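Long-range contacts in polyketide synthase/nonribosomal peptide synthetase hybrid RzxB (Pseudomonas fluorescens, PDB 5IL6), which probably dehydrates beta-hydroxyacyl intermediates, through the dehydratase domain crystallised here, during assembly of the macrolide rhizoxin: residues 147-152 with 179-184; 216-221 with 251-256. One frame throughout, in Å; residues are numbered along the deposited sequence.

Contact 1. Residues 147-152 with 179-184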
ATOM      1  N   LEU A 147      -9.020  21.640 -16.253  1.00 90.30           N
ATOM      2  CA  LEU A 147      -9.037  22.447 -17.471  1.00 84.97           C
ATOM      3  C   LEU A 147      -7.901  22.031 -18.394  1.00 82.17           C
ATOM      4  O   LEU A 147      -6.728  22.120 -18.021  1.00 78.95           O
ATOM      5  CB  LEU A 147      -8.884  23.925 -17.113  1.00 90.27           C
ATOM      6  CG  LEU A 147      -8.726  24.885 -18.301  1.00 90.09           C
ATOM      7  CD1 LEU A 147      -9.924  24.798 -19.241  1.00 67.39           C
ATOM      8  CD2 LEU A 147      -8.456  26.307 -17.838  1.00 99.67           C
ATOM      9  N   GLY A 148      -8.245  21.563 -19.591  1.00 87.32           N
ATOM     10  CA  GLY A 148      -7.229  21.083 -20.501  1.00 88.50           C
ATOM     11  C   GLY A 148      -6.725  19.693 -20.199  1.00 84.70           C
ATOM     12  O   GLY A 148      -5.781  19.238 -20.856  1.00 82.66           O
ATOM     13  N   ALA A 149      -7.325  19.002 -19.234  1.00 79.76           N
ATOM     14  CA  ALA A 149      -6.808  17.720 -18.792  1.00 67.48           C
ATOM     15  C   ALA A 149      -7.009  16.650 -19.858  1.00 66.25           C
ATOM     16  O   ALA A 149      -7.894  16.733 -20.714  1.00 71.46           O
ATOM     17  CB  ALA A 149      -7.492  17.288 -17.496  1.00 53.93           C
ATOM     18  N   GLN A 150      -6.161  15.630 -19.789  1.00 58.31           N
ATOM     19  CA  GLN A 150      -6.194  14.505 -20.709  1.00 62.29           C
ATOM     20  C   GLN A 150      -6.832  13.314 -20.013  1.00 53.75           C
ATOM     21  O   GLN A 150      -6.434  12.955 -18.901  1.00 43.83           O
ATOM     22  CB  GLN A 150      -4.775  14.162 -21.170  1.00 81.07           C
ATOM     23  CG  GLN A 150      -4.638  12.898 -22.012  1.00105.41           C
ATOM     24  CD  GLN A 150      -3.193  12.459 -22.149  1.00127.44           C
ATOM     25  OE1 GLN A 150      -2.271  13.212 -21.835  1.00134.61           O
ATOM     26  NE2 GLN A 150      -2.986  11.231 -22.609  1.00136.26           N
ATOM     27  N   VAL A 151      -7.818  12.707 -20.666  1.00 55.60           N
ATOM     28  CA  VAL A 151      -8.408  11.468 -20.171  1.00 54.21           C
ATOM     29  C   VAL A 151      -7.454  10.332 -20.509  1.00 49.66           C
ATOM     30  O   VAL A 151      -7.092  10.139 -21.675  1.00 47.95           O
ATOM     31  CB  VAL A 151      -9.799  11.229 -20.775  1.00 57.45           C
ATOM     32  CG1 VAL A 151     -10.326   9.847 -20.390  1.00 59.79           C
ATOM     33  CG2 VAL A 151     -10.768  12.306 -20.313  1.00 52.48           C
ATOM     34  N   VAL A 152      -7.039   9.584 -19.493  1.00 45.01           N
ATOM     35  CA  VAL A 152      -6.105   8.481 -19.668  1.00 44.54           C
ATOM     36  C   VAL A 152      -6.905   7.193 -19.771  1.00 44.92           C
ATOM     37  O   VAL A 152      -7.832   6.961 -18.984  1.00 43.52           O
ATOM     38  CB  VAL A 152      -5.091   8.419 -18.513  1.00 40.61           C
ATOM     39  CG1 VAL A 152      -4.144   7.241 -18.693  1.00 39.50           C
ATOM     40  CG2 VAL A 152      -4.309   9.723 -18.429  1.00 42.06           C
ATOM     41  N   VAL A 179      -7.423  11.037 -15.109  1.00 54.28           N
ATOM     42  CA  VAL A 179      -7.188  12.240 -15.897  1.00 60.85           C
ATOM     43  C   VAL A 179      -5.817  12.792 -15.535  1.00 52.15           C
ATOM     44  O   VAL A 179      -5.412  12.759 -14.367  1.00 39.58           O
ATOM     45  CB  VAL A 179      -8.285  13.305 -15.676  1.00 61.88           C
ATOM     46  CG1 VAL A 179      -9.641  12.760 -16.100  1.00 45.99           C
ATOM     47  CG2 VAL A 179      -8.316  13.761 -14.225  1.00 68.61           C
ATOM     48  N   ARG A 180      -5.102  13.293 -16.539  1.00 37.07           N
ATOM     49  CA  ARG A 180      -3.746  13.792 -16.368  1.00 36.85           C
ATOM     50  C   ARG A 180      -3.687  15.270 -16.724  1.00 40.07           C
ATOM     51  O   ARG A 180      -4.252  15.699 -17.735  1.00 46.45           O
ATOM     52  CB  ARG A 180      -2.754  13.014 -17.239  1.00 52.38           C
ATOM     53  CG  ARG A 180      -1.329  13.526 -17.129  1.00 56.75           C
ATOM     54  CD  ARG A 180      -0.355  12.685 -17.925  1.00 56.06           C
ATOM     55  NE  ARG A 180       0.996  13.229 -17.843  1.00 58.63           N
ATOM     56  CZ  ARG A 180       2.045  12.744 -18.499  1.00 68.76           C
ATOM     57  NH1 ARG A 180       1.910  11.693 -19.298  1.00 70.18           N
ATOM     58  NH2 ARG A 180       3.234  13.313 -18.355  1.00 75.46           N
ATOM     59  N   GLN A 181      -3.002  16.041 -15.883  1.00 47.28           N
ATOM     60  CA  GLN A 181      -2.754  17.461 -16.127  1.00 51.38           C
ATOM     61  C   GLN A 181      -1.270  17.706 -15.874  1.00 46.11           C
ATOM     62  O   GLN A 181      -0.856  17.911 -14.729  1.00 41.77           O
ATOM     63  CB  GLN A 181      -3.624  18.342 -15.237  1.00 54.54           C
ATOM     64  CG  GLN A 181      -3.447  19.831 -15.485  1.00 64.68           C
ATOM     65  CD  GLN A 181      -4.039  20.268 -16.811  1.00 73.50           C
ATOM     66  OE1 GLN A 181      -3.337  20.363 -17.817  1.00 75.11           O
ATOM     67  NE2 GLN A 181      -5.341  20.532 -16.818  1.00 78.31           N
ATOM     68  N   GLY A 182      -0.472  17.680 -16.937  1.00 46.40           N
ATOM     69  CA  GLY A 182       0.964  17.842 -16.771  1.00 49.73           C
ATOM     70  C   GLY A 182       1.545  16.684 -15.983  1.00 53.07           C
ATOM     71  O   GLY A 182       1.341  15.510 -16.318  1.00 49.04           O
ATOM     72  N   ASP A 183       2.281  17.008 -14.920  1.00 57.41           N
ATOM     73  CA  ASP A 183       2.884  16.002 -14.058  1.00 63.98           C
ATOM     74  C   ASP A 183       1.974  15.596 -12.902  1.00 45.97           C
ATOM     75  O   ASP A 183       2.456  15.027 -11.916  1.00 38.67           O
ATOM     76  CB  ASP A 183       4.225  16.506 -13.518  1.00 85.15           C
ATOM     77  CG  ASP A 183       4.104  17.833 -12.792  1.00103.05           C
ATOM     78  OD1 ASP A 183       2.964  18.262 -12.520  1.00109.86           O
ATOM     79  OD2 ASP A 183       5.151  18.444 -12.490  1.00108.52           O
ATOM     80  N   GLN A 184       0.676  15.873 -13.002  1.00 35.68           N
ATOM     81  CA  GLN A 184      -0.295  15.493 -11.987  1.00 32.28           C
ATOM     82  C   GLN A 184      -1.398  14.655 -12.617  1.00 32.52           C
ATOM     83  O   GLN A 184      -1.694  14.782 -13.809  1.00 33.35           O
ATOM     84  CB  GLN A 184      -0.926  16.717 -11.310  1.00 42.05           C
ATOM     85  CG  GLN A 184       0.016  17.502 -10.428  1.00 53.55           C
ATOM     86  CD  GLN A 184      -0.710  18.478  -9.523  1.00 64.06           C
ATOM     87  OE1 GLN A 184      -1.847  18.237  -9.117  1.00 66.41           O
ATOM     88  NE2 GLN A 184      -0.054  19.588  -9.196  1.00 68.05           N
TER

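Contact 2. Residues 216-221 with 251-256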
ATOM      1  N   ALA A 216      -0.649   6.513 -14.903  1.00 31.95           N
ATOM      2  CA  ALA A 216      -1.161   7.610 -15.716  1.00 34.27           C
ATOM      3  C   ALA A 216      -0.034   8.543 -16.140  1.00 33.26           C
ATOM      4  O   ALA A 216      -0.057   9.101 -17.243  1.00 36.41           O
ATOM      5  CB  ALA A 216      -2.228   8.387 -14.943  1.00 35.33           C
ATOM      6  N   LEU A 217       0.954   8.729 -15.271  1.00 27.15           N
ATOM      7  CA  LEU A 217       2.062   9.638 -15.523  1.00 30.70           C
ATOM      8  C   LEU A 217       3.234   8.984 -16.244  1.00 40.58           C
ATOM      9  O   LEU A 217       4.197   9.683 -16.581  1.00 43.93           O
ATOM     10  CB  LEU A 217       2.542  10.236 -14.196  1.00 31.21           C
ATOM     11  CG  LEU A 217       1.494  11.060 -13.438  1.00 32.48           C
ATOM     12  CD1 LEU A 217       2.019  11.504 -12.084  1.00 36.85           C
ATOM     13  CD2 LEU A 217       1.064  12.274 -14.254  1.00 35.49           C
ATOM     14  N   LEU A 218       3.183   7.674 -16.499  1.00 40.69           N
ATOM     15  CA  LEU A 218       4.315   6.953 -17.067  1.00 41.13           C
ATOM     16  C   LEU A 218       4.052   6.324 -18.428  1.00 43.48           C
ATOM     17  O   LEU A 218       5.000   5.821 -19.042  1.00 37.29           O
ATOM     18  CB  LEU A 218       4.777   5.849 -16.103  1.00 39.78           C
ATOM     19  CG  LEU A 218       5.227   6.297 -14.710  1.00 37.07           C
ATOM     20  CD1 LEU A 218       5.583   5.091 -13.862  1.00 34.01           C
ATOM     21  CD2 LEU A 218       6.415   7.244 -14.807  1.00 37.26           C
ATOM     22  N   LEU A 219       2.814   6.344 -18.927  1.00 48.26           N
ATOM     23  CA  LEU A 219       2.522   5.668 -20.189  1.00 53.36           C
ATOM     24  C   LEU A 219       3.438   6.152 -21.307  1.00 55.02           C
ATOM     25  O   LEU A 219       3.951   5.345 -22.091  1.00 49.13           O
ATOM     26  CB  LEU A 219       1.057   5.879 -20.574  1.00 56.36           C
ATOM     27  CG  LEU A 219       0.019   5.053 -19.810  1.00 62.12           C
ATOM     28  CD1 LEU A 219      -1.386   5.524 -20.154  1.00 62.29           C
ATOM     29  CD2 LEU A 219       0.171   3.564 -20.094  1.00 69.04           C
ATOM     30  N   ASP A 220       3.658   7.466 -21.397  1.00 66.80           N
ATOM     31  CA  ASP A 220       4.482   8.004 -22.477  1.00 82.34           C
ATOM     32  C   ASP A 220       5.962   7.713 -22.252  1.00 77.16           C
ATOM     33  O   ASP A 220       6.692   7.421 -23.206  1.00 69.07           O
ATOM     34  CB  ASP A 220       4.235   9.505 -22.625  1.00 98.40           C
ATOM     35  CG  ASP A 220       2.889   9.811 -23.252  1.00110.75           C
ATOM     36  OD1 ASP A 220       2.502   9.101 -24.205  1.00115.59           O
ATOM     37  OD2 ASP A 220       2.215  10.756 -22.791  1.00114.51           O
ATOM     38  N   GLU A 221       6.431   7.789 -21.004  1.00 79.61           N
ATOM     39  CA  GLU A 221       7.850   7.564 -20.743  1.00 84.51           C
ATOM     40  C   GLU A 221       8.236   6.116 -21.012  1.00 72.08           C
ATOM     41  O   GLU A 221       9.234   5.844 -21.689  1.00 71.74           O
ATOM     42  CB  GLU A 221       8.202   7.933 -19.301  1.00 99.80           C
ATOM     43  CG  GLU A 221       8.184   9.419 -18.992  1.00113.51           C
ATOM     44  CD  GLU A 221       9.058   9.771 -17.804  1.00120.36           C
ATOM     45  OE1 GLU A 221       9.953   8.971 -17.455  1.00120.97           O
ATOM     46  OE2 GLU A 221       8.849  10.854 -17.214  1.00124.13           O
ATOM     47  N   ILE A 251      -2.262  12.541  -7.638  1.00 30.31           N
ATOM     48  CA  ILE A 251      -0.925  11.986  -7.812  1.00 26.17           C
ATOM     49  C   ILE A 251      -0.046  13.054  -8.444  1.00 26.01           C
ATOM     50  O   ILE A 251      -0.450  13.699  -9.418  1.00 26.87           O
ATOM     51  CB  ILE A 251      -0.948  10.716  -8.682  1.00 28.66           C
ATOM     52  CG1 ILE A 251      -1.882   9.666  -8.068  1.00 32.62           C
ATOM     53  CG2 ILE A 251       0.462  10.151  -8.838  1.00 27.03           C
ATOM     54  CD1 ILE A 251      -2.145   8.476  -8.964  1.00 36.80           C
ATOM     55  N   ARG A 252       1.152  13.240  -7.887  1.00 29.33           N
ATOM     56  CA  ARG A 252       2.119  14.202  -8.404  1.00 37.88           C
ATOM     57  C   ARG A 252       3.459  13.508  -8.579  1.00 32.98           C
ATOM     58  O   ARG A 252       3.988  12.926  -7.628  1.00 28.86           O
ATOM     59  CB  ARG A 252       2.265  15.408  -7.471  1.00 54.47           C
ATOM     60  CG  ARG A 252       3.439  16.325  -7.812  1.00 76.33           C
ATOM     61  CD  ARG A 252       3.390  16.784  -9.263  1.00 95.71           C
ATOM     62  NE  ARG A 252       4.368  17.827  -9.559  1.00111.11           N
ATOM     63  CZ  ARG A 252       4.226  19.102  -9.207  1.00124.89           C
ATOM     64  NH1 ARG A 252       3.152  19.495  -8.532  1.00130.11           N
ATOM     65  NH2 ARG A 252       5.160  19.985  -9.528  1.00130.79           N
ATOM     66  N   ARG A 253       4.001  13.567  -9.792  1.00 32.72           N
ATOM     67  CA  ARG A 253       5.357  13.100 -10.031  1.00 35.61           C
ATOM     68  C   ARG A 253       6.344  13.942  -9.230  1.00 32.43           C
ATOM     69  O   ARG A 253       6.216  15.168  -9.150  1.00 30.56           O
ATOM     70  CB  ARG A 253       5.678  13.175 -11.522  1.00 39.49           C
ATOM     71  CG  ARG A 253       7.061  12.676 -11.911  1.00 40.54           C
ATOM     72  CD  ARG A 253       7.039  11.215 -12.313  1.00 37.76           C
ATOM     73  NE  ARG A 253       8.342  10.784 -12.821  1.00 40.10           N
ATOM     74  CZ  ARG A 253       8.632  10.591 -14.106  1.00 45.36           C
ATOM     75  NH1 ARG A 253       7.716  10.784 -15.047  1.00 47.55           N
ATOM     76  NH2 ARG A 253       9.853  10.198 -14.453  1.00 47.63           N
ATOM     77  N   ALA A 254       7.328  13.279  -8.638  1.00 29.28           N
ATOM     78  CA  ALA A 254       8.355  13.933  -7.847  1.00 30.24           C
ATOM     79  C   ALA A 254       9.733  13.623  -8.415  1.00 35.19           C
ATOM     80  O   ALA A 254       9.911  12.625  -9.125  1.00 33.14           O
ATOM     81  CB  ALA A 254       8.293  13.482  -6.381  1.00 27.37           C
ATOM     82  N   PRO A 255      10.733  14.455  -8.124  1.00 34.35           N
ATOM     83  CA  PRO A 255      12.087  14.170  -8.613  1.00 32.93           C
ATOM     84  C   PRO A 255      12.599  12.842  -8.079  1.00 27.80           C
ATOM     85  O   PRO A 255      12.299  12.439  -6.953  1.00 28.66           O
ATOM     86  CB  PRO A 255      12.920  15.343  -8.082  1.00 43.05           C
ATOM     87  CG  PRO A 255      11.942  16.406  -7.719  1.00 42.61           C
ATOM     88  CD  PRO A 255      10.659  15.724  -7.381  1.00 37.67           C
ATOM     89  N   SER A 256      13.374  12.154  -8.914  1.00 27.75           N
ATOM     90  CA  SER A 256      13.961  10.880  -8.531  1.00 26.72           C
ATOM     91  C   SER A 256      15.299  10.705  -9.231  1.00 26.57           C
ATOM     92  O   SER A 256      15.519  11.225 -10.328  1.00 25.49           O
ATOM     93  CB  SER A 256      13.039   9.709  -8.884  1.00 31.13           C
ATOM     94  OG  SER A 256      13.655   8.468  -8.581  1.00 30.60           O
TER
HETATM   95  O   HOH W   1       5.296  12.415 -15.518  1.00 45.01           O

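Contact 1. Residues 147-152 with 179-184
Gln150 and Arg180 form an antiparallel hydrogen-bonded pair where the short strand 150-152 runs along strand 175-181, with the N-to-C directions of the paired segments 138° apart. This is the 150-152 edge of the beta structure in the double hot dog fold of polyketide synthase dehydratases. Gln150 N donates to Arg180 O at 2.8 Å, and Arg180 N returns a bond of 2.7 Å to Gln150 O. Toward Leu147 the backbones draw apart, and a side chain takes over: Gln181, bent at chi2 (71°), swings its amide back so that NE2 donates to Leu147 O. The modelled NE2 to O separation of 2.4 Å is too short to be taken literally, and the same nitrogen also reaches Ser145 O weakly. With an alanine here the amide is gone, and the carbonyl of Leu147 is likely to lose this donor, the loop ahead of the strand being freer to move. On one face of the sheet, Val179 CG1 meets Val151 CG2 at 4.4 Å, and Ala149 CB lies near Val179 CB. On the other, Val152 CG2 rests obliquely against Arg180 CB at 3.8 Å. The remainder of Arg180 is extended and leads away from strand 150-152; its NE donates to Gly182 O at 2.8 Å, an almost straight bond (175°) lying in the guanidinium plane.

Contact 2. Residues 216-221 with 251-256
Arg253 sets out with CG anti to its own backbone nitrogen (chi1 -178°) and then bends at chi2 (94°), which carries its guanidinium over to Glu221, whose chain stretches out from the opposite direction. In the double hot dog fold this joins strand 246-254 to the loop that follows helix 204-212. The carboxylate arrives at the guanidinium edge, its plane turned 48° from that of the arginine, and makes a salt bridge. OE2 accepts from NH1 and, weakly, from NH2, while OE1 adds a second weak bond from NH2 at 3.2 Å. Glu221 is poorly ordered, and the modelled 2.4 Å between its OE2 and Arg253 NH1 is doubtful as an exact length. Leu218 crosses Arg253 at about a right angle and lays CD2 over one guanidinium face, 3.8 Å from NH1, and Tyr261 of strand 261-268 touches all three of these side chains. Deeper in, the buried Leu217 points its CD1 at the strand. That methyl packs against Ile251 CG2 at 3.8 Å and approaches Arg253 N to 3.7 Å, so it meets both a side chain and the strand backbone. The polar end of Arg253 is also tied to the loop backbone: one water accepts from Arg253 NH1 at 3.0 Å and donates to Leu217 O at 3.1 Å.

How the contacts relate
Contact 1 comes first along the chain: after strand 150-152, helix 154-164 and strand 166-168 intervene before strand 175-181 returns to close the loop. The type II' turn from Gln181 to Gln184 then leads into strand 184-190 and helix 204-212. Contact 2 opens just beyond that helix and closes when strand 246-254 comes back, with strand 230-239 in between. The two loops therefore lie in series, neither nested nor crossed. Strand 184-190 lies between strands 175-181 and 246-254, and the turn joins the contacts directly: Asp183 O probably accepts from Arg253 N (3.0 Å), and Asp183 OD2 forms a salt bridge with Arg252 NE.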